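Local coordinates for malonyl CoA-acyl carrier protein transacylase (Clostridium perfringens, PDB 3PTW), which probably transfers the malonyl group from malonyl-CoA to acyl carrier protein, supplying the chain-extending unit for fatty acid synthesis, at residues Phe198-Glu211 / Ile242-Leu254. Residues are numbered along the deposited sequence; the frame is centred on the assembly and turned at random.
Sequences FHCSMLQPAAEKLE and IELLTSQVKKPVL
The imidazole of His199 is held between Gln248 O at its edge and Val253 over one face. Its ND1 donates to Gln248 O at 2.7 Å, with the oxygen lying almost exactly in the ring plane, which fixes the ring's rotation and leaves NE2 on the side away from this carbonyl. With CG anti to the carbonyl carbon (chi1 -53°), the ring reaches Val253, whose CG2 sits over its centre as a CH-pi contact, 3.4 Å from the centroid. The backbone of His199 adds a weak bond from its N to Val249 O. Malonyl transacylases use a serine-histidine pair, and the side chain of His199 touches Ser91 in a GxSxG sequence, consistent with His199 being the histidine of that pair; Gln248 O would then orient it.

A second polar link lies further along. Lys250 and Gln204 run side by side, and the extended lysine brings NZ to within 2.7 Å of Gln204 OE1, in the carbonyl plane and on a lone pair. The other end of the same amide, NE2, donates a nearly straight bond to Glu208 OE2, so both ends of the amide are held.

Apolar contacts fill the space between the helices. Val249 puts CG2 against Ala207 and CG1 3.8 Å from Leu210 CD2, while Thr246 CG2 meets Ala207 CB at 3.8 Å. The small Ala207 lets the backbones approach closely there, its CA 4.9 Å from that of Thr246.

Helices 204-211 and 242-248 pack roughly antiparallel, with 152° between their directions and axes 8.5 Å apart. Helix 106-122 borders Phe198 and Leu203, helix 93-100 meets Leu245 and Gln248, and Val253 is hydrogen-bonded through its backbone to strand 155-162 of the antiparallel sheet.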
ATOM      1  N   PHE A 198       7.568  -1.872  11.110  1.00 34.12           N
ATOM      2  CA  PHE A 198       7.274  -2.468   9.820  1.00 33.85           C
ATOM      3  C   PHE A 198       8.472  -2.342   8.871  1.00 32.62           C
ATOM      4  O   PHE A 198       9.235  -1.374   8.929  1.00 31.91           O
ATOM      5  CB  PHE A 198       6.034  -1.825   9.182  1.00 35.42           C
ATOM      6  CG  PHE A 198       4.730  -2.147   9.873  1.00 37.68           C
ATOM      7  CD1 PHE A 198       4.608  -3.228  10.741  1.00 36.89           C
ATOM      8  CD2 PHE A 198       3.595  -1.382   9.602  1.00 36.87           C
ATOM      9  CE1 PHE A 198       3.384  -3.513  11.368  1.00 38.91           C
ATOM     10  CE2 PHE A 198       2.368  -1.668  10.206  1.00 38.60           C
ATOM     11  CZ  PHE A 198       2.263  -2.734  11.097  1.00 37.47           C
ATOM     12  N   HIS A 199       8.630  -3.348   8.017  1.00 32.21           N
ATOM     13  CA  HIS A 199       9.597  -3.352   6.923  1.00 31.81           C
ATOM     14  C   HIS A 199      11.066  -3.353   7.297  1.00 31.96           C
ATOM     15  O   HIS A 199      11.912  -2.898   6.524  1.00 32.37           O
ATOM     16  CB  HIS A 199       9.274  -2.247   5.921  1.00 32.40           C
ATOM     17  CG  HIS A 199       7.861  -2.287   5.432  1.00 31.98           C
ATOM     18  ND1 HIS A 199       7.397  -3.273   4.587  1.00 31.75           N
ATOM     19  CD2 HIS A 199       6.806  -1.472   5.681  1.00 32.11           C
ATOM     20  CE1 HIS A 199       6.116  -3.055   4.330  1.00 32.47           C
ATOM     21  NE2 HIS A 199       5.735  -1.968   4.981  1.00 30.92           N
ATOM     22  N   CYS A 200      11.372  -3.860   8.488  1.00 32.15           N
ATOM     23  CA  CYS A 200      12.758  -4.201   8.819  1.00 32.64           C
ATOM     24  C   CYS A 200      12.850  -5.660   9.253  1.00 31.41           C
ATOM     25  O   CYS A 200      11.833  -6.342   9.415  1.00 30.21           O
ATOM     26  CB  CYS A 200      13.353  -3.269   9.888  1.00 33.16           C
ATOM     27  SG  CYS A 200      12.686  -3.508  11.535  1.00 35.13           S
ATOM     28  N   SER A 201      14.082  -6.122   9.426  1.00 31.35           N
ATOM     29  CA  SER A 201      14.378  -7.499   9.808  1.00 31.66           C
ATOM     30  C   SER A 201      13.685  -7.957  11.109  1.00 31.80           C
ATOM     31  O   SER A 201      13.562  -9.156  11.361  1.00 31.40           O
ATOM     32  CB  SER A 201      15.893  -7.680   9.925  1.00 32.21           C
ATOM     33  OG  SER A 201      16.373  -7.028  11.092  1.00 34.47           O
ATOM     34  N   MET A 202      13.227  -7.010  11.928  1.00 32.33           N
ATOM     35  CA  MET A 202      12.535  -7.364  13.173  1.00 32.81           C
ATOM     36  C   MET A 202      11.199  -8.041  12.927  1.00 32.21           C
ATOM     37  O   MET A 202      10.649  -8.667  13.831  1.00 32.23           O
ATOM     38  CB  MET A 202      12.335  -6.134  14.064  1.00 33.47           C
ATOM     39  CG  MET A 202      13.628  -5.574  14.626  1.00 34.86           C
ATOM     40  SD  MET A 202      13.369  -3.995  15.440  1.00 33.55           S
ATOM     41  CE  MET A 202      12.719  -4.546  17.028  1.00 36.08           C
ATOM     42  N   LEU A 203      10.667  -7.903  11.712  1.00 31.72           N
ATOM     43  CA  LEU A 203       9.420  -8.567  11.361  1.00 31.58           C
ATOM     44  C   LEU A 203       9.637  -9.941  10.761  1.00 32.92           C
ATOM     45  O   LEU A 203       8.730 -10.507  10.165  1.00 33.14           O
ATOM     46  CB  LEU A 203       8.555  -7.696  10.440  1.00 30.35           C
ATOM     47  CG  LEU A 203       7.323  -7.101  11.120  1.00 31.77           C
ATOM     48  CD1 LEU A 203       7.724  -6.147  12.241  1.00 29.42           C
ATOM     49  CD2 LEU A 203       6.413  -6.399  10.103  1.00 29.20           C
ATOM     50  N   GLN A 204      10.846 -10.473  10.916  1.00 34.54           N
ATOM     51  CA  GLN A 204      11.166 -11.831  10.475  1.00 36.01           C
ATOM     52  C   GLN A 204      10.112 -12.856  10.941  1.00 37.03           C
ATOM     53  O   GLN A 204       9.720 -13.704  10.150  1.00 38.65           O
ATOM     54  CB  GLN A 204      12.588 -12.224  10.927  1.00 36.72           C
ATOM     55  CG  GLN A 204      13.039 -13.646  10.574  1.00 43.55           C
ATOM     56  CD  GLN A 204      13.105 -13.904   9.067  1.00 38.17           C
ATOM     57  OE1 GLN A 204      13.394 -13.001   8.272  1.00 42.86           O
ATOM     58  NE2 GLN A 204      12.835 -15.143   8.674  1.00 43.61           N
ATOM     59  N   PRO A 205       9.632 -12.770  12.207  1.00 36.44           N
ATOM     60  CA  PRO A 205       8.637 -13.767  12.654  1.00 36.23           C
ATOM     61  C   PRO A 205       7.284 -13.660  11.945  1.00 35.08           C
ATOM     62  O   PRO A 205       6.610 -14.677  11.751  1.00 35.69           O
ATOM     63  CB  PRO A 205       8.480 -13.466  14.151  1.00 37.07           C
ATOM     64  CG  PRO A 205       9.744 -12.731  14.531  1.00 38.91           C
ATOM     65  CD  PRO A 205      10.039 -11.894  13.326  1.00 36.40           C
ATOM     66  N   ALA A 206       6.893 -12.450  11.558  1.00 33.90           N
ATOM     67  CA  ALA A 206       5.701 -12.263  10.723  1.00 32.66           C
ATOM     68  C   ALA A 206       5.875 -12.773   9.289  1.00 31.73           C
ATOM     69  O   ALA A 206       4.909 -13.226   8.682  1.00 32.81           O
ATOM     70  CB  ALA A 206       5.284 -10.809  10.707  1.00 31.96           C
ATOM     71  N   ALA A 207       7.079 -12.660   8.732  1.00 30.45           N
ATOM     72  CA  ALA A 207       7.334 -13.153   7.380  1.00 30.30           C
ATOM     73  C   ALA A 207       7.161 -14.671   7.329  1.00 31.23           C
ATOM     74  O   ALA A 207       6.487 -15.186   6.444  1.00 30.79           O
ATOM     75  CB  ALA A 207       8.732 -12.743   6.878  1.00 29.76           C
ATOM     76  N   GLU A 208       7.768 -15.370   8.290  1.00 32.59           N
ATOM     77  CA  GLU A 208       7.619 -16.835   8.420  1.00 34.16           C
ATOM     78  C   GLU A 208       6.154 -17.285   8.577  1.00 34.45           C
ATOM     79  O   GLU A 208       5.729 -18.267   7.954  1.00 34.56           O
ATOM     80  CB  GLU A 208       8.474 -17.370   9.585  1.00 35.10           C
ATOM     81  CG  GLU A 208       9.955 -17.016   9.467  1.00 34.61           C
ATOM     82  CD  GLU A 208      10.799 -17.514  10.640  1.00 36.66           C
ATOM     83  OE1 GLU A 208      10.250 -18.165  11.554  1.00 36.77           O
ATOM     84  OE2 GLU A 208      12.028 -17.253  10.641  1.00 36.37           O
ATOM     85  N   LYS A 209       5.385 -16.567   9.393  1.00 33.89           N
ATOM     86  CA  LYS A 209       3.965 -16.908   9.586  1.00 33.96           C
ATOM     87  C   LYS A 209       3.138 -16.631   8.338  1.00 33.03           C
ATOM     88  O   LYS A 209       2.229 -17.383   8.011  1.00 33.38           O
ATOM     89  CB  LYS A 209       3.371 -16.162  10.778  1.00 34.38           C
ATOM     90  CG  LYS A 209       3.733 -16.760  12.133  1.00 34.64           C
ATOM     91  CD  LYS A 209       3.079 -15.938  13.245  1.00 36.91           C
ATOM     92  CE  LYS A 209       3.758 -16.144  14.590  1.00 36.63           C
ATOM     93  NZ  LYS A 209       2.993 -17.057  15.470  1.00 39.92           N
ATOM     94  N   LEU A 210       3.475 -15.553   7.642  1.00 32.30           N
ATOM     95  CA  LEU A 210       2.794 -15.181   6.411  1.00 31.91           C
ATOM     96  C   LEU A 210       3.111 -16.189   5.298  1.00 32.29           C
ATOM     97  O   LEU A 210       2.207 -16.609   4.557  1.00 32.27           O
ATOM     98  CB  LEU A 210       3.176 -13.758   6.009  1.00 30.87           C
ATOM     99  CG  LEU A 210       2.616 -13.184   4.711  1.00 43.85           C
ATOM    100  CD1 LEU A 210       1.080 -13.161   4.741  1.00 30.40           C
ATOM    101  CD2 LEU A 210       3.210 -11.787   4.468  1.00 29.89           C
ATOM    102  N   GLU A 211       4.379 -16.592   5.213  1.00 32.07           N
ATOM    103  CA  GLU A 211       4.817 -17.645   4.283  1.00 32.66           C
ATOM    104  C   GLU A 211       3.969 -18.914   4.436  1.00 32.95           C
ATOM    105  O   GLU A 211       3.451 -19.450   3.452  1.00 32.67           O
ATOM    106  CB  GLU A 211       6.297 -17.974   4.492  1.00 33.10           C
ATOM    107  CG  GLU A 211       6.821 -19.146   3.672  1.00 40.50           C
ATOM    108  CD  GLU A 211       8.330 -19.331   3.797  1.00 34.83           C
ATOM    109  OE1 GLU A 211       8.876 -19.127   4.895  1.00 41.13           O
ATOM    110  OE2 GLU A 211       8.982 -19.680   2.788  1.00 42.19           O
ATOM    111  N   ILE A 242       5.083 -15.863  -3.520  1.00 36.17           N
ATOM    112  CA  ILE A 242       5.105 -16.067  -2.065  1.00 35.49           C
ATOM    113  C   ILE A 242       6.324 -15.423  -1.394  1.00 34.91           C
ATOM    114  O   ILE A 242       6.200 -14.787  -0.345  1.00 34.76           O
ATOM    115  CB  ILE A 242       5.015 -17.579  -1.714  1.00 35.83           C
ATOM    116  CG1 ILE A 242       3.627 -18.128  -2.093  1.00 30.06           C
ATOM    117  CG2 ILE A 242       5.358 -17.844  -0.229  1.00 28.58           C
ATOM    118  CD1 ILE A 242       3.654 -19.575  -2.584  1.00 35.85           C
ATOM    119  N   GLU A 243       7.488 -15.563  -2.011  1.00 35.09           N
ATOM    120  CA  GLU A 243       8.727 -15.051  -1.425  1.00 35.44           C
ATOM    121  C   GLU A 243       8.787 -13.535  -1.485  1.00 33.78           C
ATOM    122  O   GLU A 243       9.233 -12.902  -0.541  1.00 33.32           O
ATOM    123  CB  GLU A 243       9.938 -15.667  -2.117  1.00 37.48           C
ATOM    124  CG  GLU A 243      11.255 -15.005  -1.825  1.00 62.06           C
ATOM    125  CD  GLU A 243      12.227 -15.184  -2.974  1.00 40.90           C
ATOM    126  OE1 GLU A 243      12.518 -14.173  -3.662  1.00 62.91           O
ATOM    127  OE2 GLU A 243      12.669 -16.341  -3.206  1.00 63.87           O
ATOM    128  N   LEU A 244       8.348 -12.960  -2.604  1.00 33.21           N
ATOM    129  CA  LEU A 244       8.266 -11.502  -2.736  1.00 31.69           C
ATOM    130  C   LEU A 244       7.269 -10.883  -1.751  1.00 30.55           C
ATOM    131  O   LEU A 244       7.411  -9.728  -1.371  1.00 29.81           O
ATOM    132  CB  LEU A 244       7.909 -11.114  -4.163  1.00 30.77           C
ATOM    133  CG  LEU A 244       9.033 -10.605  -5.093  1.00 46.27           C
ATOM    134  CD1 LEU A 244      10.447 -11.028  -4.703  1.00 30.79           C
ATOM    135  CD2 LEU A 244       8.740 -11.007  -6.512  1.00 30.63           C
ATOM    136  N   LEU A 245       6.279 -11.668  -1.343  1.00 30.85           N
ATOM    137  CA  LEU A 245       5.238 -11.208  -0.416  1.00 31.17           C
ATOM    138  C   LEU A 245       5.702 -11.460   1.020  1.00 31.92           C
ATOM    139  O   LEU A 245       5.410 -10.692   1.944  1.00 32.50           O
ATOM    140  CB  LEU A 245       3.932 -11.943  -0.709  1.00 31.05           C
ATOM    141  CG  LEU A 245       2.692 -11.267  -1.309  1.00 44.81           C
ATOM    142  CD1 LEU A 245       2.967  -9.985  -2.090  1.00 30.66           C
ATOM    143  CD2 LEU A 245       1.897 -12.278  -2.128  1.00 30.83           C
ATOM    144  N   THR A 246       6.458 -12.535   1.186  1.00 31.98           N
ATOM    145  CA  THR A 246       7.129 -12.833   2.449  1.00 31.87           C
ATOM    146  C   THR A 246       8.141 -11.732   2.773  1.00 31.05           C
ATOM    147  O   THR A 246       8.038 -11.104   3.821  1.00 30.64           O
ATOM    148  CB  THR A 246       7.783 -14.227   2.382  1.00 31.90           C
ATOM    149  OG1 THR A 246       6.743 -15.209   2.446  1.00 46.98           O
ATOM    150  CG2 THR A 246       8.778 -14.455   3.522  1.00 46.96           C
ATOM    151  N   SER A 247       9.102 -11.514   1.870  1.00 30.62           N
ATOM    152  CA  SER A 247      10.085 -10.422   1.976  1.00 30.81           C
ATOM    153  C   SER A 247       9.494  -9.017   2.236  1.00 29.89           C
ATOM    154  O   SER A 247      10.068  -8.226   2.988  1.00 30.24           O
ATOM    155  CB  SER A 247      10.938 -10.371   0.703  1.00 31.13           C
ATOM    156  OG  SER A 247      11.698 -11.552   0.557  1.00 39.99           O
ATOM    157  N   GLN A 248       8.348  -8.713   1.619  1.00 28.92           N
ATOM    158  CA  GLN A 248       7.753  -7.369   1.661  1.00 28.10           C
ATOM    159  C   GLN A 248       7.580  -6.789   3.069  1.00 27.75           C
ATOM    160  O   GLN A 248       7.846  -5.591   3.289  1.00 27.68           O
ATOM    161  CB  GLN A 248       6.406  -7.346   0.907  1.00 27.92           C
ATOM    162  CG  GLN A 248       5.874  -5.938   0.632  1.00 26.44           C
ATOM    163  CD  GLN A 248       4.367  -5.892   0.439  1.00 27.93           C
ATOM    164  OE1 GLN A 248       3.610  -6.584   1.142  1.00 27.39           O
ATOM    165  NE2 GLN A 248       3.919  -5.066  -0.498  1.00 26.40           N
ATOM    166  N   VAL A 249       7.115  -7.613   4.014  1.00 27.51           N
ATOM    167  CA  VAL A 249       6.861  -7.129   5.377  1.00 27.89           C
ATOM    168  C   VAL A 249       8.164  -6.838   6.150  1.00 28.13           C
ATOM    169  O   VAL A 249       8.170  -6.080   7.111  1.00 29.08           O
ATOM    170  CB  VAL A 249       5.935  -8.089   6.191  1.00 28.73           C
ATOM    171  CG1 VAL A 249       4.688  -8.456   5.378  1.00 29.16           C
ATOM    172  CG2 VAL A 249       6.687  -9.352   6.632  1.00 29.82           C
ATOM    173  N   LYS A 250       9.268  -7.408   5.706  1.00 28.35           N
ATOM    174  CA  LYS A 250      10.523  -7.285   6.464  1.00 29.69           C
ATOM    175  C   LYS A 250      11.648  -6.542   5.722  1.00 29.76           C
ATOM    176  O   LYS A 250      12.735  -6.390   6.274  1.00 30.52           O
ATOM    177  CB  LYS A 250      11.002  -8.659   6.916  1.00 30.52           C
ATOM    178  CG  LYS A 250      11.267  -9.620   5.767  1.00 28.41           C
ATOM    179  CD  LYS A 250      12.347 -10.597   6.135  1.00 32.39           C
ATOM    180  CE  LYS A 250      12.255 -11.845   5.296  1.00 29.46           C
ATOM    181  NZ  LYS A 250      13.409 -12.713   5.598  1.00 34.78           N
ATOM    182  N   LYS A 251      11.355  -6.084   4.494  1.00 29.46           N
ATOM    183  CA  LYS A 251      12.290  -5.373   3.607  1.00 29.62           C
ATOM    184  C   LYS A 251      11.744  -3.988   3.211  1.00 29.56           C
ATOM    185  O   LYS A 251      10.552  -3.741   3.342  1.00 28.88           O
ATOM    186  CB  LYS A 251      12.543  -6.189   2.325  1.00 30.20           C
ATOM    187  CG  LYS A 251      13.394  -7.450   2.497  1.00 37.07           C
ATOM    188  CD  LYS A 251      14.682  -7.100   3.175  1.00 32.30           C
ATOM    189  CE  LYS A 251      15.569  -8.301   3.482  1.00 39.01           C
ATOM    190  NZ  LYS A 251      16.828  -7.707   4.021  1.00 34.29           N
ATOM    191  N   PRO A 252      12.611  -3.099   2.684  1.00 29.57           N
ATOM    192  CA  PRO A 252      12.202  -1.775   2.255  1.00 29.42           C
ATOM    193  C   PRO A 252      11.097  -1.793   1.190  1.00 29.23           C
ATOM    194  O   PRO A 252      11.134  -2.614   0.270  1.00 29.48           O
ATOM    195  CB  PRO A 252      13.498  -1.202   1.637  1.00 29.78           C
ATOM    196  CG  PRO A 252      14.578  -1.872   2.387  1.00 29.68           C
ATOM    197  CD  PRO A 252      14.074  -3.274   2.568  1.00 29.71           C
ATOM    198  N   VAL A 253      10.143  -0.878   1.323  1.00 28.66           N
ATOM    199  CA  VAL A 253       9.148  -0.611   0.276  1.00 28.82           C
ATOM    200  C   VAL A 253       9.726   0.394  -0.720  1.00 30.01           C
ATOM    201  O   VAL A 253       9.793   1.599  -0.449  1.00 31.03           O
ATOM    202  CB  VAL A 253       7.820  -0.101   0.866  1.00 28.09           C
ATOM    203  CG1 VAL A 253       6.788   0.175  -0.236  1.00 27.77           C
ATOM    204  CG2 VAL A 253       7.272  -1.118   1.851  1.00 28.72           C
ATOM    205  N   LEU A 254      10.156  -0.109  -1.874  1.00 29.35           N
ATOM    206  CA  LEU A 254      10.718   0.740  -2.907  1.00 29.11           C
ATOM    207  C   LEU A 254       9.606   1.371  -3.754  1.00 29.18           C
ATOM    208  O   LEU A 254       9.566   1.182  -4.979  1.00 29.38           O
ATOM    209  CB  LEU A 254      11.699  -0.070  -3.766  1.00 29.39           C
ATOM    210  CG  LEU A 254      13.145  -0.246  -3.289  1.00 39.07           C
ATOM    211  CD1 LEU A 254      13.329  -0.093  -1.800  1.00 29.84           C
ATOM    212  CD2 LEU A 254      13.767  -1.553  -3.751  1.00 30.73           C
TER